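Local coordinates for protein RhCC (Rhodococcus jostii, PDB 4U5R) that probably acts as a cofactor-independent oxygenase of the tautomerase superfamily and can bind magnesium, at residues T25-D30 and E87-P92. The protein carries 1 engineered substitution. Sequence-based numbering, arbitrary orientation.
Sequences TSIYVD and EEKLAP
Ile-27, the residue that meets the aliphatic chain of Lys-89, also lays its CB over one face of the Tyr-28 ring, 4.1 Å above the plane and displaced toward the rim. The phenol lies inward of the contact: its OH is hydrogen-bonded to His-68 and Trp-3, and its ring meets that of His-68 at a steep angle. On the outer side, Lys-89 illustrates how a long cationic chain can join two helices with both its carbons and its charge. CG, set anti to the carbonyl carbon by chi1 (-54°), rests 3.7 Å from CG1 of Ile-27, the two side chains running alongside each other from opposite ends; the bend at chi2 and the extended chain beyond carry NZ on to Ser-26. There NZ reaches OG in a weak, 3.4 Å hydrogen bond; that hydroxyl is held chiefly by the Ala-23 carbonyl. Two waters reinforce the link, each accepting from NZ and donating to OG, and one also donates to OD2 of Asp-30 at 2.8 Å. With OD2 5.1 Å from NZ the charges are not in direct contact, and this water probably relays the attraction. An alanine in place of Lys-89 would be likely to cost Ile-27 part of its aliphatic cover, OG of Ser-26 its weak donor and both waters their ammonium. Helices 14-32 and 76-90 are the connections of two beta-alpha-beta units, packed side by side on one sheet face, as in the tautomerase fold.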
loop_
_atom_site.group_PDB
_atom_site.type_symbol
_atom_site.label_atom_id
_atom_site.label_comp_id
_atom_site.label_asym_id
_atom_site.label_seq_id
_atom_site.Cartn_x
_atom_site.Cartn_y
_atom_site.Cartn_z
ATOM N N THR B 25 -13.186 9.213 -10.752
ATOM C CA THR B 25 -12.459 10.144 -11.614
ATOM C C THR B 25 -13.074 11.541 -11.569
ATOM O O THR B 25 -12.353 12.542 -11.509
ATOM C CB THR B 25 -12.445 9.637 -13.066
ATOM O OG1 THR B 25 -11.771 8.376 -13.114
ATOM C CG2 THR B 25 -11.734 10.628 -14.005
ATOM N N SER B 26 -14.406 11.615 -11.580
ATOM C CA SER B 26 -15.072 12.924 -11.561
ATOM C C SER B 26 -14.724 13.778 -10.317
ATOM O O SER B 26 -14.673 15.005 -10.404
ATOM C CB SER B 26 -16.590 12.746 -11.672
ATOM O OG SER B 26 -17.160 12.358 -10.433
ATOM N N ILE B 27 -14.462 13.140 -9.174
ATOM C CA ILE B 27 -13.965 13.864 -8.000
ATOM C C ILE B 27 -12.776 14.766 -8.336
ATOM O O ILE B 27 -12.761 15.955 -8.002
ATOM C CB ILE B 27 -13.522 12.910 -6.863
ATOM C CG1 ILE B 27 -14.692 12.051 -6.376
ATOM C CG2 ILE B 27 -12.958 13.708 -5.699
ATOM C CD1 ILE B 27 -14.305 11.033 -5.298
ATOM N N TYR B 28 -11.778 14.199 -9.001
ATOM C CA TYR B 28 -10.530 14.921 -9.213
ATOM C C TYR B 28 -10.599 15.872 -10.394
ATOM O O TYR B 28 -9.955 16.921 -10.375
ATOM C CB TYR B 28 -9.377 13.939 -9.395
ATOM C CG TYR B 28 -9.255 13.008 -8.219
ATOM C CD1 TYR B 28 -8.581 13.403 -7.066
ATOM C CD2 TYR B 28 -9.830 11.740 -8.251
ATOM C CE1 TYR B 28 -8.477 12.555 -5.972
ATOM C CE2 TYR B 28 -9.733 10.886 -7.162
ATOM C CZ TYR B 28 -9.052 11.296 -6.034
ATOM O OH TYR B 28 -8.949 10.437 -4.963
ATOM N N VAL B 29 -11.378 15.507 -11.411
ATOM C CA VAL B 29 -11.669 16.417 -12.520
ATOM C C VAL B 29 -12.444 17.632 -12.018
ATOM O O VAL B 29 -12.073 18.775 -12.294
ATOM C CB VAL B 29 -12.493 15.742 -13.636
ATOM C CG1 VAL B 29 -12.887 16.783 -14.690
ATOM C CG2 VAL B 29 -11.719 14.620 -14.285
ATOM N N ASP B 30 -13.510 17.384 -11.263
ATOM C CA ASP B 30 -14.399 18.461 -10.835
ATOM C C ASP B 30 -13.760 19.387 -9.808
ATOM O O ASP B 30 -13.953 20.603 -9.863
ATOM C CB ASP B 30 -15.707 17.894 -10.267
ATOM C CG ASP B 30 -16.566 17.246 -11.330
ATOM O OD1 ASP B 30 -16.264 17.451 -12.523
ATOM O OD2 ASP B 30 -17.553 16.554 -10.979
ATOM N N GLU B 87 -17.320 9.188 -0.174
ATOM C CA GLU B 87 -18.417 8.339 0.286
ATOM C C GLU B 87 -19.655 8.562 -0.567
ATOM O O GLU B 87 -20.407 7.627 -0.847
ATOM C CB GLU B 87 -18.738 8.596 1.766
ATOM C CG GLU B 87 -17.626 8.209 2.730
ATOM C CD GLU B 87 -17.463 6.707 2.904
ATOM O OE1 GLU B 87 -18.277 5.928 2.353
ATOM O OE2 GLU B 87 -16.500 6.313 3.599
ATOM N N GLU B 88 -19.843 9.804 -1.000
ATOM C CA GLU B 88 -20.960 10.152 -1.874
ATOM C C GLU B 88 -20.918 9.375 -3.195
ATOM O O GLU B 88 -21.947 8.884 -3.652
ATOM C CB GLU B 88 -20.974 11.666 -2.129
ATOM C CG GLU B 88 -21.721 12.455 -1.060
ATOM C CD GLU B 88 -21.598 13.963 -1.220
ATOM O OE1 GLU B 88 -21.022 14.421 -2.232
ATOM O OE2 GLU B 88 -22.070 14.692 -0.320
ATOM N N LYS B 89 -19.733 9.242 -3.791
ATOM C CA LYS B 89 -19.577 8.494 -5.046
ATOM C C LYS B 89 -19.707 6.984 -4.864
ATOM O O LYS B 89 -20.201 6.282 -5.742
ATOM C CB LYS B 89 -18.216 8.800 -5.684
ATOM C CG LYS B 89 -17.941 10.278 -5.882
ATOM C CD LYS B 89 -19.012 10.903 -6.769
ATOM C CE LYS B 89 -18.671 12.348 -7.112
ATOM N NZ LYS B 89 -19.626 12.923 -8.107
ATOM N N LEU B 90 -19.240 6.489 -3.724
ATOM C CA LEU B 90 -19.250 5.057 -3.445
ATOM C C LEU B 90 -20.631 4.515 -3.101
ATOM O O LEU B 90 -20.941 3.363 -3.416
ATOM C CB LEU B 90 -18.303 4.731 -2.284
ATOM C CG LEU B 90 -16.799 4.948 -2.462
ATOM C CD1 LEU B 90 -16.115 4.760 -1.118
ATOM C CD2 LEU B 90 -16.233 3.987 -3.476
ATOM N N ALA B 91 -21.457 5.339 -2.458
ATOM C CA ALA B 91 -22.719 4.874 -1.861
ATOM C C ALA B 91 -23.660 4.107 -2.806
ATOM O O ALA B 91 -24.223 3.100 -2.393
ATOM C CB ALA B 91 -23.465 6.056 -1.243
ATOM N N PRO B 92 -23.832 4.561 -4.066
ATOM C CA PRO B 92 -24.748 3.795 -4.928
ATOM C C PRO B 92 -24.312 2.361 -5.232
ATOM O O PRO B 92 -25.177 1.499 -5.466
ATOM C CB PRO B 92 -24.785 4.628 -6.216
ATOM C CG PRO B 92 -24.505 6.018 -5.743
ATOM C CD PRO B 92 -23.430 5.825 -4.710
HETATM O O HOH W 1 -20.124 11.751 -10.663
HETATM O O HOH W 2 -17.617 15.028 -8.611
#